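Local coordinates for flavoprotein (Thermotoga maritima, PDB 5V8S) that probably transfers electrons from a flavin mononucleotide cofactor to a di-iron centre, acting as an oxidoreductase of the flavodiiron family, at residues T159-W164 with K218-E223; K208-V213 with N253-V258. The protein carries 1 engineered substitution. One frame throughout, in Å; residues are numbered along the deposited sequence.

Contact 1 of 2, residues T159-W164 with K218-E223; sequences TPWLHW and KNYILE. With FEO (mu-oxo-diiron), chain C.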
loop_
_atom_site.group_PDB
_atom_site.type_symbol
_atom_site.label_atom_id
_atom_site.label_comp_id
_atom_site.label_asym_id
_atom_site.label_seq_id
_atom_site.Cartn_x
_atom_site.Cartn_y
_atom_site.Cartn_z
ATOM N N THR A 159 -23.875 13.616 17.256
ATOM C CA THR A 159 -23.255 14.002 15.990
ATOM C C THR A 159 -22.847 12.723 15.273
ATOM O O THR A 159 -21.655 12.419 15.130
ATOM C CB THR A 159 -22.072 14.949 16.215
ATOM O OG1 THR A 159 -21.064 14.298 17.000
ATOM C CG2 THR A 159 -22.543 16.222 16.936
ATOM N N PRO A 160 -23.825 11.950 14.797
ATOM C CA PRO A 160 -23.525 10.606 14.282
ATOM C C PRO A 160 -22.613 10.631 13.067
ATOM O O PRO A 160 -22.610 11.573 12.274
ATOM C CB PRO A 160 -24.904 10.047 13.920
ATOM C CG PRO A 160 -25.765 11.261 13.699
ATOM C CD PRO A 160 -25.243 12.314 14.629
ATOM N N TRP A 161 -21.814 9.575 12.948
ATOM C CA TRP A 161 -20.957 9.334 11.790
ATOM C C TRP A 161 -19.815 10.335 11.693
ATOM O O TRP A 161 -19.273 10.564 10.604
ATOM C CB TRP A 161 -21.769 9.227 10.499
ATOM C CG TRP A 161 -22.706 8.053 10.556
ATOM C CD1 TRP A 161 -24.072 8.076 10.698
ATOM C CD2 TRP A 161 -22.334 6.670 10.519
ATOM N NE1 TRP A 161 -24.567 6.789 10.726
ATOM C CE2 TRP A 161 -23.523 5.911 10.626
ATOM C CE3 TRP A 161 -21.112 6.001 10.405
ATOM C CZ2 TRP A 161 -23.520 4.524 10.610
ATOM C CZ3 TRP A 161 -21.114 4.615 10.373
ATOM C CH2 TRP A 161 -22.308 3.894 10.485
ATOM N N LEU A 162 -19.400 10.867 12.846
ATOM C CA LEU A 162 -18.168 11.636 12.975
ATOM C C LEU A 162 -17.189 10.940 13.919
ATOM O O LEU A 162 -16.699 11.562 14.864
ATOM C CB LEU A 162 -18.477 13.053 13.471
ATOM C CG LEU A 162 -19.395 13.868 12.566
ATOM C CD1 LEU A 162 -19.663 15.278 13.121
ATOM C CD2 LEU A 162 -18.807 13.959 11.157
ATOM N N HIS A 163 -16.823 9.679 13.661
ATOM C CA HIS A 163 -16.948 8.969 12.373
ATOM C C HIS A 163 -17.661 7.625 12.575
ATOM O O HIS A 163 -17.667 6.794 11.690
ATOM C CB HIS A 163 -15.553 8.728 11.800
ATOM C CG HIS A 163 -14.643 8.061 12.772
ATOM N ND1 HIS A 163 -14.349 6.715 12.733
ATOM C CD2 HIS A 163 -14.069 8.540 13.899
ATOM C CE1 HIS A 163 -13.570 6.413 13.757
ATOM N NE2 HIS A 163 -13.404 7.502 14.488
ATOM N N TRP A 164 -18.273 7.416 13.744
ATOM C CA TRP A 164 -19.013 6.201 14.074
ATOM C C TRP A 164 -20.439 6.559 14.459
ATOM O O TRP A 164 -20.718 7.707 14.814
ATOM C CB TRP A 164 -18.377 5.482 15.268
ATOM C CG TRP A 164 -17.176 4.602 14.965
ATOM C CD1 TRP A 164 -16.503 4.462 13.772
ATOM C CD2 TRP A 164 -16.530 3.729 15.892
ATOM N NE1 TRP A 164 -15.488 3.549 13.920
ATOM C CE2 TRP A 164 -15.495 3.069 15.204
ATOM C CE3 TRP A 164 -16.750 3.413 17.232
ATOM C CZ2 TRP A 164 -14.665 2.144 15.818
ATOM C CZ3 TRP A 164 -15.921 2.486 17.838
ATOM C CH2 TRP A 164 -14.895 1.865 17.133
ATOM N N LYS A 218 -17.745 13.123 5.260
ATOM C CA LYS A 218 -17.551 14.569 5.316
ATOM C C LYS A 218 -18.875 15.330 5.248
ATOM O O LYS A 218 -18.982 16.430 5.803
ATOM C CB LYS A 218 -16.547 15.023 4.249
ATOM C CG LYS A 218 -16.962 14.782 2.825
ATOM C CD LYS A 218 -15.802 15.102 1.889
ATOM C CE LYS A 218 -16.206 15.089 0.419
ATOM N NZ LYS A 218 -17.020 13.911 0.055
ATOM N N ASN A 219 -19.902 14.770 4.603
ATOM C CA ASN A 219 -21.196 15.448 4.587
ATOM C C ASN A 219 -21.762 15.588 5.997
ATOM O O ASN A 219 -22.477 16.558 6.294
ATOM C CB ASN A 219 -22.177 14.715 3.669
ATOM C CG ASN A 219 -22.714 13.427 4.283
ATOM O OD1 ASN A 219 -22.081 12.361 4.197
ATOM N ND2 ASN A 219 -23.890 13.519 4.912
ATOM N N TYR A 220 -21.419 14.659 6.893
ATOM C CA TYR A 220 -21.893 14.735 8.272
ATOM C C TYR A 220 -21.138 15.777 9.088
ATOM O O TYR A 220 -21.631 16.201 10.144
ATOM C CB TYR A 220 -21.776 13.362 8.941
ATOM C CG TYR A 220 -22.815 12.365 8.483
ATOM C CD1 TYR A 220 -24.077 12.330 9.068
ATOM C CD2 TYR A 220 -22.530 11.441 7.491
ATOM C CE1 TYR A 220 -25.028 11.422 8.645
ATOM C CE2 TYR A 220 -23.467 10.536 7.069
ATOM C CZ TYR A 220 -24.714 10.525 7.647
ATOM O OH TYR A 220 -25.636 9.600 7.221
ATOM N N ILE A 221 -19.963 16.212 8.626
ATOM C CA ILE A 221 -19.302 17.357 9.241
ATOM C C ILE A 221 -20.158 18.591 9.053
ATOM O O ILE A 221 -20.365 19.373 9.986
ATOM C CB ILE A 221 -17.898 17.562 8.626
ATOM C CG1 ILE A 221 -16.961 16.442 9.057
ATOM C CG2 ILE A 221 -17.308 18.940 9.009
ATOM C CD1 ILE A 221 -15.628 16.481 8.317
ATOM N N LEU A 222 -20.681 18.774 7.844
ATOM C CA LEU A 222 -21.516 19.933 7.570
ATOM C C LEU A 222 -22.794 19.890 8.393
ATOM O O LEU A 222 -23.210 20.910 8.960
ATOM C CB LEU A 222 -21.816 19.987 6.075
ATOM C CG LEU A 222 -20.560 20.039 5.207
ATOM C CD1 LEU A 222 -20.954 20.067 3.745
ATOM C CD2 LEU A 222 -19.710 21.250 5.568
ATOM N N GLU A 223 -23.426 18.719 8.482
ATOM C CA GLU A 223 -24.617 18.582 9.323
ATOM C C GLU A 223 -24.296 18.844 10.787
ATOM O O GLU A 223 -25.073 19.502 11.489
ATOM C CB GLU A 223 -25.204 17.177 9.178
ATOM C CG GLU A 223 -25.914 16.914 7.878
ATOM C CD GLU A 223 -26.753 15.645 7.928
ATOM O OE1 GLU A 223 -27.056 15.165 9.046
ATOM O OE2 GLU A 223 -27.116 15.135 6.847
HETATM FE FE1 FEO C . -12.491 7.533 16.475
HETATM FE FE2 FEO C . -10.136 9.108 18.372
HETATM O O FEO C . -11.279 7.691 17.903
HETATM O O HOH W 1 -23.190 14.516 12.273
HETATM O O HOH W 2 -10.621 7.813 15.336
HETATM O O HOH W 3 -9.505 9.186 16.189
#
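W161 lays its CB over the middle of the Y220 ring, a CH-pi contact 12° off the ring normal with CB 3.9 Å from the ring centroid. With CG anti to the carbonyl carbon (chi1 -63°), the indole runs alongside the phenol in the same direction, its five-membered ring inclined 44° to the Y220 ring. N219 ND2 sits on the opposite face of Y220, toward the rim. Next to the rings, L162 turns its CD2 methyl onto the helix: it meets the backbone N of I221 at 3.6 Å and I221 CG1 at 3.7 Å. No direct hydrogen bond joins the segments; instead one water donates to P160 O (3.0 Å) and to Y220 O (3.1 Å). Behind this layer, a type II turn from T159 to L162 shapes the loop, and T167 OG1 ties down its backbone. W363 of the second subunit meets W161 edge-to-face. A cis peptide links L162 to H163, whose imidazole turns to the metal and binds one iron of the mu-oxo-diiron centre (FE1) through NE2 at 2.2 Å. H97, E99 and D180 bind the same iron; D101, the engineered D102 and H240 complete this di-iron pocket of a metallo-beta-lactamase-like domain.

Contact 2 of 2, residues K208-V213 with N253-V258; sequences KYIVTV and NHYVSV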
loop_
_atom_site.group_PDB
_atom_site.type_symbol
_atom_site.label_atom_id
_atom_site.label_comp_id
_atom_site.label_asym_id
_atom_site.label_seq_id
_atom_site.Cartn_x
_atom_site.Cartn_y
_atom_site.Cartn_z
ATOM N N LYS A 208 -5.183 16.480 7.521
ATOM C CA LYS A 208 -4.804 15.081 7.347
ATOM C C LYS A 208 -5.678 14.159 8.192
ATOM O O LYS A 208 -6.114 13.103 7.720
ATOM C CB LYS A 208 -3.333 14.926 7.721
ATOM C CG LYS A 208 -2.716 13.577 7.406
ATOM C CD LYS A 208 -1.247 13.612 7.846
ATOM C CE LYS A 208 -0.522 12.308 7.705
ATOM N NZ LYS A 208 0.905 12.453 8.142
ATOM N N TYR A 209 -5.930 14.542 9.450
ATOM C CA TYR A 209 -6.814 13.792 10.341
ATOM C C TYR A 209 -8.240 13.746 9.798
ATOM O O TYR A 209 -8.868 12.681 9.751
ATOM C CB TYR A 209 -6.782 14.442 11.735
ATOM C CG TYR A 209 -7.707 13.774 12.712
ATOM C CD1 TYR A 209 -7.293 12.659 13.421
ATOM C CD2 TYR A 209 -9.005 14.253 12.929
ATOM C CE1 TYR A 209 -8.140 12.031 14.321
ATOM C CE2 TYR A 209 -9.845 13.626 13.808
ATOM C CZ TYR A 209 -9.405 12.510 14.495
ATOM O OH TYR A 209 -10.257 11.881 15.374
ATOM N N ILE A 210 -8.780 14.892 9.390
ATOM C CA ILE A 210 -10.141 14.923 8.864
ATOM C C ILE A 210 -10.297 13.939 7.723
ATOM O O ILE A 210 -11.229 13.130 7.696
ATOM C CB ILE A 210 -10.529 16.343 8.411
ATOM C CG1 ILE A 210 -10.629 17.287 9.594
ATOM C CG2 ILE A 210 -11.852 16.298 7.671
ATOM C CD1 ILE A 210 -10.690 18.758 9.176
ATOM N N VAL A 211 -9.422 14.034 6.729
ATOM C CA VAL A 211 -9.611 13.230 5.525
ATOM C C VAL A 211 -9.456 11.745 5.845
ATOM O O VAL A 211 -10.295 10.917 5.461
ATOM C CB VAL A 211 -8.674 13.675 4.388
ATOM C CG1 VAL A 211 -8.905 12.799 3.145
ATOM C CG2 VAL A 211 -8.890 15.152 4.021
ATOM N N THR A 212 -8.384 11.387 6.560
ATOM C CA THR A 212 -8.108 9.978 6.819
ATOM C C THR A 212 -9.134 9.335 7.742
ATOM O O THR A 212 -9.522 8.188 7.509
ATOM C CB THR A 212 -6.691 9.742 7.356
ATOM O OG1 THR A 212 -6.472 10.460 8.575
ATOM C CG2 THR A 212 -5.638 10.099 6.299
ATOM N N VAL A 213 -9.573 10.044 8.787
ATOM C CA VAL A 213 -10.458 9.443 9.794
ATOM C C VAL A 213 -11.927 9.692 9.488
ATOM O O VAL A 213 -12.761 8.790 9.628
ATOM C CB VAL A 213 -10.063 9.952 11.194
ATOM C CG1 VAL A 213 -11.010 9.429 12.269
ATOM C CG2 VAL A 213 -8.639 9.553 11.511
ATOM N N ASN A 253 -14.465 26.517 11.366
ATOM C CA ASN A 253 -14.449 26.957 9.972
ATOM C C ASN A 253 -13.506 26.097 9.143
ATOM O O ASN A 253 -13.787 25.821 7.977
ATOM C CB ASN A 253 -14.031 28.427 9.856
ATOM C CG ASN A 253 -15.042 29.382 10.431
ATOM O OD1 ASN A 253 -16.221 29.064 10.574
ATOM N ND2 ASN A 253 -14.581 30.569 10.755
ATOM N N HIS A 254 -12.374 25.687 9.724
ATOM C CA HIS A 254 -11.448 24.821 9.002
ATOM C C HIS A 254 -12.086 23.467 8.706
ATOM O O HIS A 254 -11.983 22.963 7.584
ATOM C CB HIS A 254 -10.152 24.645 9.795
ATOM C CG HIS A 254 -9.096 23.884 9.061
ATOM N ND1 HIS A 254 -8.332 24.460 8.073
ATOM C CD2 HIS A 254 -8.691 22.596 9.152
ATOM C CE1 HIS A 254 -7.494 23.558 7.588
ATOM N NE2 HIS A 254 -7.684 22.423 8.232
ATOM N N TYR A 255 -12.768 22.877 9.696
ATOM C CA TYR A 255 -13.458 21.605 9.463
ATOM C C TYR A 255 -14.455 21.745 8.319
ATOM O O TYR A 255 -14.526 20.896 7.433
ATOM C CB TYR A 255 -14.165 21.134 10.751
ATOM C CG TYR A 255 -13.392 20.085 11.496
ATOM C CD1 TYR A 255 -12.186 20.395 12.122
ATOM C CD2 TYR A 255 -13.833 18.773 11.531
ATOM C CE1 TYR A 255 -11.442 19.427 12.767
ATOM C CE2 TYR A 255 -13.099 17.797 12.168
ATOM C CZ TYR A 255 -11.908 18.117 12.781
ATOM O OH TYR A 255 -11.197 17.106 13.395
ATOM N N VAL A 256 -15.210 22.842 8.303
ATOM C CA VAL A 256 -16.209 23.047 7.256
ATOM C C VAL A 256 -15.540 23.269 5.904
ATOM O O VAL A 256 -15.989 22.733 4.880
ATOM C CB VAL A 256 -17.144 24.209 7.647
ATOM C CG1 VAL A 256 -18.013 24.620 6.470
ATOM C CG2 VAL A 256 -18.012 23.798 8.801
ATOM N N SER A 257 -14.460 24.053 5.873
ATOM C CA SER A 257 -13.750 24.296 4.620
ATOM C C SER A 257 -13.200 23.005 4.021
ATOM O O SER A 257 -13.281 22.785 2.805
ATOM C CB SER A 257 -12.607 25.277 4.876
ATOM O OG SER A 257 -11.909 25.523 3.682
ATOM N N VAL A 258 -12.631 22.141 4.858
ATOM C CA VAL A 258 -12.140 20.857 4.376
ATOM C C VAL A 258 -13.297 20.003 3.879
ATOM O O VAL A 258 -13.215 19.385 2.813
ATOM C CB VAL A 258 -11.320 20.154 5.473
ATOM C CG1 VAL A 258 -10.993 18.698 5.090
ATOM C CG2 VAL A 258 -10.056 20.930 5.754
#
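I210 holds CG1 anti to its carbonyl carbon (chi1 -67°) and extends the chain, again anti, to CD1, which carries the methyl over the Y255 ring in this helix-helix packing contact of the metallo-beta-lactamase-like domain. CD1 stands 3.6 Å from the ring centroid and 6° off the normal, a CH-pi contact, while CG1 lies over the same face near the phenol end, 3.5 Å from Y255 CZ. The other branch of I210 serves the next turn of the partner helix: CG2 meets V258 CG1 at 3.6 Å, the methyl ends meeting tip to tip. Helices 208-213 and 253-258 cross at -49°, with axes 10.5 Å apart at closest approach. The contact across this separation is mainly apolar, and no hydrogen bond spans it. The polar ends find partners beyond the segments: Y255 OH bonds to G183 O, and H254 NE2 to T207 OG1. L222 of helix 218-228 packs against V256. Within the first helix, K208 O takes two donors from opposite faces of its carbonyl plane, T212 N and T212 OG1, the latter at 2.8 Å. At the iron side of the interface, Y255 OH approaches the Y209 ring at its edge, 3.6 Å from CD2.

Overall arrangement
The centres of contacts 1 and 2 lie about 11 Å apart, and their segments alternate along the chain: loop 159-164, then 208-213, 218-223 and 253-258. Helices 196-214 and 218-228 follow each other directly. Helix 218-228 packs against the loop in contact 1 and against both helices of contact 2. I221 of contact 1 touches both of those helices, its CD1 3.8 Å from I210 CG2 and its CG2 3.7 Å from Y255 O. A second junction lies nearer the iron, where H163 CB meets V213 O at 3.5 Å. The three helices and the iron-binding loop thus pack against one another beside the di-iron site.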